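Local atomic coordinates of transcriptional regulators (LACI-FAMILY TRANSCRIPTIONAL REGULATORY PROTEIN) (PDB entry 3GYB), a protein that probably acts as a LacI-family transcription factor, binding cis-regulatory DNA and, through its periplasmic-binding-protein-like part, probably sensing a small effector. Residues T110-L113 with I114-H118; E136-E139 with A140-A144; I180-N184 with D185-I189; Q218-L221 with I222-T225. One frame throughout, in Å; residues are numbered along the deposited sequence.

Contact 1 (T110-L113 with I114-H118)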
loop_
_atom_site.group_PDB
_atom_site.type_symbol
_atom_site.label_atom_id
_atom_site.label_comp_id
_atom_site.label_asym_id
_atom_site.label_seq_id
_atom_site.Cartn_x
_atom_site.Cartn_y
_atom_site.Cartn_z
ATOM N N THR A 110 21.063 0.058 12.724
ATOM C CA THR A 110 22.431 0.497 12.507
ATOM C C THR A 110 23.425 -0.506 13.067
ATOM O O THR A 110 24.397 -0.866 12.402
ATOM C CB THR A 110 22.659 1.872 13.152
ATOM O OG1 THR A 110 21.657 2.779 12.673
ATOM C CG2 THR A 110 24.032 2.421 12.790
ATOM N N LYS A 111 23.168 -0.964 14.287
ATOM C CA LYS A 111 24.041 -1.932 14.935
ATOM C C LYS A 111 24.097 -3.220 14.117
ATOM O O LYS A 111 25.142 -3.859 14.032
ATOM C CB LYS A 111 23.540 -2.228 16.352
ATOM C CG LYS A 111 24.411 -3.213 17.139
ATOM C CD LYS A 111 25.817 -2.673 17.347
ATOM C CE LYS A 111 26.647 -3.610 18.214
ATOM N NZ LYS A 111 25.986 -3.886 19.517
ATOM N N HIS A 112 22.976 -3.599 13.503
ATOM C CA HIS A 112 22.951 -4.815 12.693
ATOM C C HIS A 112 23.927 -4.683 11.528
ATOM O O HIS A 112 24.700 -5.597 11.249
ATOM C CB HIS A 112 21.538 -5.085 12.159
ATOM C CG HIS A 112 21.421 -6.348 11.360
ATOM N ND1 HIS A 112 21.735 -7.587 11.875
ATOM C CD2 HIS A 112 21.006 -6.563 10.089
ATOM C CE1 HIS A 112 21.518 -8.512 10.957
ATOM N NE2 HIS A 112 21.074 -7.917 9.863
ATOM N N LEU A 113 23.890 -3.539 10.846
ATOM C CA LEU A 113 24.788 -3.309 9.722
ATOM C C LEU A 113 26.236 -3.300 10.202
ATOM O O LEU A 113 27.121 -3.846 9.543
ATOM C CB LEU A 113 24.444 -1.985 9.034
ATOM C CG LEU A 113 23.065 -1.967 8.368
ATOM C CD1 LEU A 113 22.834 -0.609 7.701
ATOM C CD2 LEU A 113 22.984 -3.087 7.334
ATOM N N ILE A 114 26.473 -2.683 11.354
ATOM C CA ILE A 114 27.816 -2.633 11.925
ATOM C C ILE A 114 28.288 -4.037 12.292
ATOM O O ILE A 114 29.420 -4.419 11.978
ATOM C CB ILE A 114 27.848 -1.733 13.178
ATOM C CG1 ILE A 114 27.616 -0.279 12.763
ATOM C CG2 ILE A 114 29.192 -1.868 13.902
ATOM C CD1 ILE A 114 27.429 0.661 13.936
ATOM N N ASP A 115 27.428 -4.815 12.944
ATOM C CA ASP A 115 27.810 -6.173 13.319
ATOM C C ASP A 115 28.029 -7.049 12.085
ATOM O O ASP A 115 28.715 -8.066 12.161
ATOM C CB ASP A 115 26.760 -6.810 14.236
ATOM C CG ASP A 115 26.789 -6.237 15.643
ATOM O OD1 ASP A 115 27.837 -5.686 16.040
ATOM O OD2 ASP A 115 25.770 -6.349 16.355
ATOM N N LEU A 116 27.453 -6.658 10.948
ATOM C CA LEU A 116 27.633 -7.425 9.714
ATOM C C LEU A 116 28.954 -7.082 9.026
ATOM O O LEU A 116 29.295 -7.661 7.992
ATOM C CB LEU A 116 26.470 -7.185 8.743
ATOM C CG LEU A 116 25.163 -7.918 9.047
ATOM C CD1 LEU A 116 24.052 -7.401 8.145
ATOM C CD2 LEU A 116 25.359 -9.412 8.840
ATOM N N GLY A 117 29.689 -6.126 9.588
ATOM C CA GLY A 117 30.970 -5.760 9.004
ATOM C C GLY A 117 30.999 -4.524 8.124
ATOM O O GLY A 117 32.036 -4.198 7.543
ATOM N N HIS A 118 29.872 -3.830 8.015
ATOM C CA HIS A 118 29.810 -2.623 7.197
ATOM C C HIS A 118 30.320 -1.427 7.994
ATOM O O HIS A 118 30.050 -1.316 9.189
ATOM C CB HIS A 118 28.367 -2.353 6.759
ATOM C CG HIS A 118 27.804 -3.394 5.843
ATOM N ND1 HIS A 118 28.026 -3.387 4.482
ATOM C CD2 HIS A 118 27.047 -4.488 6.097
ATOM C CE1 HIS A 118 27.428 -4.433 3.937
ATOM N NE2 HIS A 118 26.826 -5.116 4.895
#

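Contact 2 (E136-E139 with A140-A144)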
loop_
_atom_site.group_PDB
_atom_site.type_symbol
_atom_site.label_atom_id
_atom_site.label_comp_id
_atom_site.label_asym_id
_atom_site.label_seq_id
_atom_site.Cartn_x
_atom_site.Cartn_y
_atom_site.Cartn_z
ATOM N N GLU A 136 18.574 10.812 14.202
ATOM C CA GLU A 136 19.391 11.136 15.365
ATOM C C GLU A 136 20.010 9.885 15.979
ATOM O O GLU A 136 21.184 9.882 16.358
ATOM C CB GLU A 136 18.549 11.885 16.401
ATOM C CG GLU A 136 18.030 13.221 15.901
ATOM C CD GLU A 136 17.281 13.994 16.969
ATOM O OE1 GLU A 136 16.330 13.433 17.559
ATOM O OE2 GLU A 136 17.640 15.163 17.215
ATOM N N SER A 137 19.227 8.815 16.069
ATOM C CA SER A 137 19.729 7.568 16.625
ATOM C C SER A 137 20.770 6.961 15.687
ATOM O O SER A 137 21.770 6.403 16.133
ATOM C CB SER A 137 18.581 6.585 16.853
ATOM O OG SER A 137 19.069 5.356 17.367
ATOM N N PHE A 138 20.532 7.060 14.383
ATOM C CA PHE A 138 21.492 6.540 13.416
ATOM C C PHE A 138 22.853 7.196 13.657
ATOM O O PHE A 138 23.875 6.517 13.767
ATOM C CB PHE A 138 21.028 6.843 11.985
ATOM C CG PHE A 138 22.105 6.669 10.949
ATOM C CD1 PHE A 138 22.585 5.404 10.629
ATOM C CD2 PHE A 138 22.646 7.775 10.296
ATOM C CE1 PHE A 138 23.588 5.239 9.673
ATOM C CE2 PHE A 138 23.652 7.621 9.339
ATOM C CZ PHE A 138 24.123 6.352 9.025
ATOM N N GLU A 139 22.861 8.521 13.754
ATOM C CA GLU A 139 24.111 9.237 13.965
ATOM C C GLU A 139 24.751 8.897 15.300
ATOM O O GLU A 139 25.959 8.680 15.373
ATOM C CB GLU A 139 23.899 10.754 13.880
ATOM C CG GLU A 139 23.580 11.280 12.483
ATOM C CD GLU A 139 24.145 12.670 12.240
ATOM O OE1 GLU A 139 24.117 13.497 13.177
ATOM O OE2 GLU A 139 24.608 12.943 11.110
ATOM N N ALA A 140 23.947 8.858 16.357
ATOM C CA ALA A 140 24.476 8.554 17.685
ATOM C C ALA A 140 25.062 7.146 17.743
ATOM O O ALA A 140 26.101 6.915 18.364
ATOM C CB ALA A 140 23.382 8.705 18.737
ATOM N N THR A 141 24.389 6.199 17.100
ATOM C CA THR A 141 24.863 4.824 17.096
ATOM C C THR A 141 26.144 4.705 16.281
ATOM O O THR A 141 27.060 3.981 16.675
ATOM C CB THR A 141 23.799 3.880 16.528
ATOM O OG1 THR A 141 22.620 3.969 17.336
ATOM C CG2 THR A 141 24.302 2.437 16.521
HETATM N N MSE A 142 26.207 5.391 15.142
HETATM C CA MSE A 142 27.415 5.341 14.327
HETATM C C MSE A 142 28.599 5.899 15.126
HETATM O O MSE A 142 29.645 5.273 15.199
HETATM C CB MSE A 142 27.237 6.152 13.033
HETATM C CG MSE A 142 26.334 5.490 11.996
HETATM SE SE MSE A 142 27.063 3.882 11.192
HETATM C CE MSE A 142 28.414 4.681 10.057
ATOM N N ARG A 143 28.416 7.068 15.738
ATOM C CA ARG A 143 29.487 7.677 16.529
ATOM C C ARG A 143 29.835 6.875 17.777
ATOM O O ARG A 143 30.979 6.881 18.228
ATOM C CB ARG A 143 29.114 9.108 16.918
ATOM C CG ARG A 143 29.005 10.037 15.725
ATOM C CD ARG A 143 29.070 11.497 16.134
ATOM N NE ARG A 143 29.057 12.358 14.955
ATOM C CZ ARG A 143 27.956 12.755 14.328
ATOM N NH1 ARG A 143 26.765 12.379 14.772
ATOM N NH2 ARG A 143 28.048 13.509 13.241
ATOM N N ALA A 144 28.853 6.187 18.343
ATOM C CA ALA A 144 29.115 5.381 19.529
ATOM C C ALA A 144 30.104 4.278 19.167
ATOM O O ALA A 144 30.925 3.869 19.987
ATOM C CB ALA A 144 27.826 4.769 20.049
HETATM O O HOH W 1 26.603 14.617 10.592
HETATM O O HOH W 2 25.477 15.785 13.252
#

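Contact 3 (I180-N184 with D185-I189)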
loop_
_atom_site.group_PDB
_atom_site.type_symbol
_atom_site.label_atom_id
_atom_site.label_comp_id
_atom_site.label_asym_id
_atom_site.label_seq_id
_atom_site.Cartn_x
_atom_site.Cartn_y
_atom_site.Cartn_z
ATOM N N ILE A 180 22.787 0.547 3.387
ATOM C CA ILE A 180 21.891 1.668 3.614
ATOM C C ILE A 180 20.812 1.318 4.626
ATOM O O ILE A 180 20.196 0.252 4.539
ATOM C CB ILE A 180 21.176 2.086 2.300
ATOM C CG1 ILE A 180 22.195 2.622 1.295
ATOM C CG2 ILE A 180 20.103 3.130 2.599
ATOM C CD1 ILE A 180 21.625 2.865 -0.107
ATOM N N PHE A 181 20.615 2.195 5.607
ATOM C CA PHE A 181 19.540 2.024 6.574
ATOM C C PHE A 181 18.504 3.051 6.138
ATOM O O PHE A 181 18.692 4.255 6.313
ATOM C CB PHE A 181 20.000 2.306 8.016
ATOM C CG PHE A 181 18.864 2.615 8.969
ATOM C CD1 PHE A 181 17.654 1.928 8.893
ATOM C CD2 PHE A 181 19.006 3.602 9.939
ATOM C CE1 PHE A 181 16.605 2.219 9.760
ATOM C CE2 PHE A 181 17.962 3.901 10.812
ATOM C CZ PHE A 181 16.759 3.210 10.723
ATOM N N SER A 182 17.424 2.567 5.531
ATOM C CA SER A 182 16.352 3.425 5.056
ATOM C C SER A 182 15.400 3.740 6.205
ATOM O O SER A 182 14.985 2.844 6.939
ATOM C CB SER A 182 15.590 2.723 3.927
ATOM O OG SER A 182 14.614 3.586 3.375
ATOM N N SER A 183 15.040 5.012 6.345
ATOM C CA SER A 183 14.164 5.432 7.431
ATOM C C SER A 183 12.875 4.624 7.491
ATOM O O SER A 183 12.320 4.423 8.567
ATOM C CB SER A 183 13.843 6.926 7.311
ATOM O OG SER A 183 13.330 7.418 8.537
ATOM N N ASN A 184 12.397 4.159 6.342
ATOM C CA ASN A 184 11.185 3.344 6.316
ATOM C C ASN A 184 11.166 2.446 5.087
ATOM O O ASN A 184 11.982 2.604 4.183
ATOM C CB ASN A 184 9.938 4.225 6.350
ATOM C CG ASN A 184 9.959 5.284 5.283
ATOM O OD1 ASN A 184 10.021 4.978 4.094
ATOM N ND2 ASN A 184 9.929 6.545 5.700
ATOM N N ASP A 185 10.240 1.490 5.076
ATOM C CA ASP A 185 10.135 0.542 3.971
ATOM C C ASP A 185 9.823 1.137 2.607
ATOM O O ASP A 185 10.437 0.752 1.616
ATOM C CB ASP A 185 9.070 -0.516 4.279
ATOM C CG ASP A 185 9.521 -1.525 5.318
ATOM O OD1 ASP A 185 10.679 -1.439 5.800
ATOM O OD2 ASP A 185 8.704 -2.419 5.649
ATOM N N ILE A 186 8.870 2.060 2.539
ATOM C CA ILE A 186 8.506 2.618 1.243
ATOM C C ILE A 186 9.718 3.305 0.614
ATOM O O ILE A 186 9.936 3.216 -0.590
ATOM C CB ILE A 186 7.297 3.586 1.368
ATOM C CG1 ILE A 186 6.741 3.899 -0.022
ATOM C CG2 ILE A 186 7.694 4.857 2.087
ATOM C CD1 ILE A 186 6.242 2.669 -0.769
ATOM N N THR A 187 10.524 3.964 1.436
ATOM C CA THR A 187 11.723 4.608 0.920
ATOM C C THR A 187 12.701 3.521 0.455
ATOM O O THR A 187 13.372 3.670 -0.569
ATOM C CB THR A 187 12.370 5.493 2.007
ATOM O OG1 THR A 187 11.490 6.590 2.288
ATOM C CG2 THR A 187 13.724 6.044 1.537
ATOM N N ALA A 188 12.757 2.420 1.201
ATOM C CA ALA A 188 13.650 1.308 0.873
ATOM C C ALA A 188 13.291 0.667 -0.465
ATOM O O ALA A 188 14.167 0.141 -1.158
ATOM C CB ALA A 188 13.623 0.251 1.991
ATOM N N ILE A 189 12.007 0.692 -0.818
ATOM C CA ILE A 189 11.570 0.135 -2.095
ATOM C C ILE A 189 12.257 0.941 -3.192
ATOM O O ILE A 189 12.686 0.392 -4.206
ATOM C CB ILE A 189 10.035 0.231 -2.271
ATOM C CG1 ILE A 189 9.330 -0.550 -1.162
ATOM C CG2 ILE A 189 9.631 -0.310 -3.636
ATOM C CD1 ILE A 189 9.783 -1.979 -1.042
#

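Contact 4 (Q218-L221 with I222-T225)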
loop_
_atom_site.group_PDB
_atom_site.type_symbol
_atom_site.label_atom_id
_atom_site.label_comp_id
_atom_site.label_asym_id
_atom_site.label_seq_id
_atom_site.Cartn_x
_atom_site.Cartn_y
_atom_site.Cartn_z
ATOM N N GLN A 218 7.167 -7.969 3.419
ATOM C CA GLN A 218 6.862 -9.375 3.676
ATOM C C GLN A 218 6.723 -10.244 2.429
ATOM O O GLN A 218 6.733 -11.474 2.524
ATOM C CB GLN A 218 5.570 -9.471 4.486
ATOM C CG GLN A 218 5.624 -8.792 5.848
ATOM C CD GLN A 218 4.254 -8.661 6.477
ATOM O OE1 GLN A 218 3.435 -9.574 6.390
ATOM N NE2 GLN A 218 3.998 -7.527 7.127
ATOM N N THR A 219 6.581 -9.620 1.268
ATOM C CA THR A 219 6.425 -10.391 0.033
ATOM C C THR A 219 7.708 -11.120 -0.358
ATOM O O THR A 219 8.814 -10.699 -0.017
ATOM C CB THR A 219 6.009 -9.487 -1.151
ATOM O OG1 THR A 219 7.047 -8.532 -1.411
ATOM C CG2 THR A 219 4.707 -8.756 -0.843
ATOM N N ARG A 220 7.559 -12.228 -1.076
ATOM C CA ARG A 220 8.721 -12.979 -1.524
ATOM C C ARG A 220 9.513 -12.142 -2.526
ATOM O O ARG A 220 10.743 -12.180 -2.546
ATOM C CB ARG A 220 8.290 -14.288 -2.196
ATOM C CG ARG A 220 9.446 -15.053 -2.828
ATOM C CD ARG A 220 10.407 -15.588 -1.773
ATOM N NE ARG A 220 11.587 -16.219 -2.358
ATOM C CZ ARG A 220 12.661 -15.561 -2.787
ATOM N NH1 ARG A 220 12.716 -14.236 -2.699
ATOM N NH2 ARG A 220 13.691 -16.227 -3.291
ATOM N N LEU A 221 8.807 -11.383 -3.357
ATOM C CA LEU A 221 9.469 -10.558 -4.362
ATOM C C LEU A 221 10.423 -9.526 -3.763
ATOM O O LEU A 221 11.567 -9.386 -4.203
ATOM C CB LEU A 221 8.428 -9.836 -5.220
ATOM C CG LEU A 221 9.012 -8.926 -6.304
ATOM C CD1 LEU A 221 9.765 -9.787 -7.319
ATOM C CD2 LEU A 221 7.900 -8.142 -6.985
ATOM N N ILE A 222 9.948 -8.802 -2.758
ATOM C CA ILE A 222 10.759 -7.766 -2.136
ATOM C C ILE A 222 11.633 -8.354 -1.024
ATOM O O ILE A 222 12.823 -8.038 -0.937
ATOM C CB ILE A 222 9.843 -6.643 -1.624
ATOM C CG1 ILE A 222 9.052 -6.078 -2.814
ATOM C CG2 ILE A 222 10.660 -5.554 -0.955
ATOM C CD1 ILE A 222 8.026 -5.020 -2.443
ATOM N N ASN A 223 11.038 -9.202 -0.186
ATOM C CA ASN A 223 11.768 -9.899 0.876
ATOM C C ASN A 223 12.762 -8.982 1.590
ATOM O O ASN A 223 13.948 -9.288 1.696
ATOM C CB ASN A 223 12.505 -11.082 0.243
ATOM C CG ASN A 223 12.930 -12.121 1.256
ATOM O OD1 ASN A 223 12.205 -12.411 2.200
ATOM N ND2 ASN A 223 14.108 -12.698 1.052
ATOM N N LEU A 224 12.240 -7.882 2.116
ATOM C CA LEU A 224 13.032 -6.841 2.772
ATOM C C LEU A 224 13.369 -7.002 4.258
ATOM O O LEU A 224 12.477 -7.164 5.091
ATOM C CB LEU A 224 12.287 -5.510 2.597
ATOM C CG LEU A 224 12.910 -4.145 2.270
ATOM C CD1 LEU A 224 11.991 -3.082 2.870
ATOM C CD2 LEU A 224 14.320 -3.989 2.800
ATOM N N THR A 225 14.658 -6.930 4.587
ATOM C CA THR A 225 15.087 -6.989 5.982
ATOM C C THR A 225 14.625 -5.637 6.519
ATOM O O THR A 225 14.862 -4.603 5.897
ATOM C CB THR A 225 16.611 -7.127 6.077
ATOM O OG1 THR A 225 16.982 -8.425 5.601
ATOM C CG2 THR A 225 17.095 -6.952 7.515
HETATM O O HOH W 3 9.361 -13.135 2.347
#

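Contact 1 (T110-L113 with I114-H118)
Ile114 and Asp115 donate their backbone N-H groups to the carbonyl oxygens of Thr110 and Lys111, the ordinary i to i+4 bonds of the last turns of helix 102-115. One residue further on, the ladder frays: Leu116 N gives only a weak bond to His112 O, and another weak one to Leu113 O. The carbonyl of Leu113 is then taken up by His118 N, at 3.1 Å from Leu113 O, while Gly117 N reaches back to Ile114 O. This is a Schellman motif, the classic C-terminal ending of a helix. Gly117 turns the chain with phi at 99°, where any CB would be jammed against the preceding carbonyl oxygen, so glycine suits the place.

The apolar and aromatic contacts run along the helix surface. Leu116 CD1 sits over one face of the His112 imidazole, 3.8 Å from the centroid of the His112 ring, and offset toward its rim; this is a CH-pi contact. The ring is there because His112 CG stands opposite the backbone N (chi1 -178°), which swings it on toward the C-terminal turn. At the inner side Leu113 packs on strand 179-182, and Thr110 CG2 touches Ile114 CD1, while Thr110 OG1 turns back to Ala106 O.

Charge enters at the outer side, where Lys111 lays its aliphatic CE 3.2 Å from Asp115 OD1. Its ammonium stays farther off, Lys111 NZ lying 4.0 Å from Asp115 OD2, an electrostatic attraction short of a salt bridge. His118 is buried, and both ring nitrogens are satisfied, ND1 by Thr178 and NE2 by Ala270 O.

Contact 2 (E136-E139 with A140-A144)
Met142, a selenomethionine, lays its CG over one face of the Phe138 ring, 3.9 Å from the centroid of the Phe138 ring, a CH-pi contact offset toward the rim. Its SE stands oblique to the same ring at 4.9 Å from the Phe138 centroid, a Met-aromatic contact, because the bend at chi2 (-68°) turns SE to stand beside the ring. On the solvent side Glu139 and Arg143 run side by side: Arg143 NH1 gives a straight but weak bond, 3.3 Å, to Glu139 OE1 within a salt bridge. The carboxylate stands nearly upright to the guanidinium plane, 83° apart. One water joins Glu139 OE2 to Arg143 NH2, and a second joins Glu139 OE1 to it, the latter's bond to NH2 being weak.

On the buried side of the helix, Thr141 OG1 and Thr141 N both donate to Ser137 O, each at 2.8 Å from Ser137 O and from opposite faces of that carbonyl, so the buried hydroxyl is satisfied by its own helix. Ser137 OG instead bonds Phe103 O. Farther out, Thr110 of helix 102-115 and Ile121 of strand 121-124 pack against Phe138 and Met142. The result is an amphipathic helix, 129-144, connecting strands 121-124 and 150-151 in a beta-alpha-beta crossover.

Contact 3 (I180-N184 with D185-I189)
Asn184 and Thr187 meet at about a right angle, with the amide oxygen of the first aimed at the start of the helix that carries the second. Asn184 OD1 takes two bonds, from Thr187 N at 2.9 Å and from the hydroxyl Thr187 OG1 at 2.8 Å. The backbone N-H comes in almost along the amide C=O axis (170°), whereas the hydroxyl arrives from well to one side, tilted from the amide plane. With chi1 at 52°, Asn184 CG is held between its own backbone N and carbonyl carbon, and this folds the short side chain back over the first helical turn; asparagine offers a carbonyl at just this length. Ile186 CG2 lies against the same oxygen.

The main-chain oxygen Asn184 O is gripped twice in its own plane, by Ala188 N at 3.1 Å and by Ser182 OG at 2.9 Å. Ser182, the last residue of strand 179-182, thus ties strand end to helix start, and its CB packs on the small methyl of Ala188. Asp185, pointing away from this cluster, spends its carboxylate on Thr214 N and Thr226 OG1. Asn184 also touches Asp212, a magnesium ligand. The arrangement is an N-cap at a strand-to-helix junction, opening the beta-alpha-beta unit of strand 179-182, helix 185-198 and strand 207-211.

Contact 4 (Q218-L221 with I222-T225)
Between helix 215-218 and strand 226-228 the chain makes a tight turn over residues 219-223, closed by Asn223 N bonding to Thr219 O at 2.7 Å, and Asn223 leaves it in the left-handed region (phi 42°), a conformation that asparagine tolerates better than most residues other than glycine.

A second bond comes from a side chain: Ile222 N donates to Thr219 OG1 at 3.2 Å, fairly straight at 158°. Thr219 can receive it because chi1 of 63° tucks OG1 between its own backbone N and carbonyl carbon, facing the turn. The same hydroxyl is bonded to Leu216 O, so it joins the end of helix 215-218 to the turn. The apolar carbons of Ile222 pass obliquely over this oxygen, Ile222 CB being 3.4 Å from Thr219 OG1, before the chain buries itself against Ile189 and Leu192 of helix 185-198. On the outer side Asn223 CB rests on Arg220 O, at 3.5 Å, while its amide oxygen Asn223 OD1 lies 2.9 Å from a water that also reaches Gln218 O.

Arg220 and Leu221 face the second subunit. The guanidinium of Arg220 forms a salt bridge through NE to Glu197 of the second subunit, and Leu221 packs on Leu192 of that subunit.

The bonds of Asn223 N, Ile222 N and the Thr219 hydroxyl thus close the turn and tie it to the helix end, while Arg220 and Leu221 turn a charge and an apolar group to the second subunit.

How the contacts relate
All four contacts belong to the periplasmic-binding-protein-like part of the chain. Contacts 1 and 2 come from neighbouring helices that pack directly, Thr110 CG2 lying 3.7 Å from Met142 SE. Phe181 of contact 3 lies beside both, its CD2 3.9 Å from Thr110 OG1 and 4.1 Å from Phe138 CD1, so helices 102-115 and 129-144 share one side of strand 179-182. Contact 4 meets contact 3 where Ile189 CD1 lies 3.7 Å from Ile222 CG2, and both contacts touch the second subunit. Contact 3 comes near the metal site, with about 7 Å between the Asp185 side chain and the magnesium ion; contacts 1 and 2 lie away from that site.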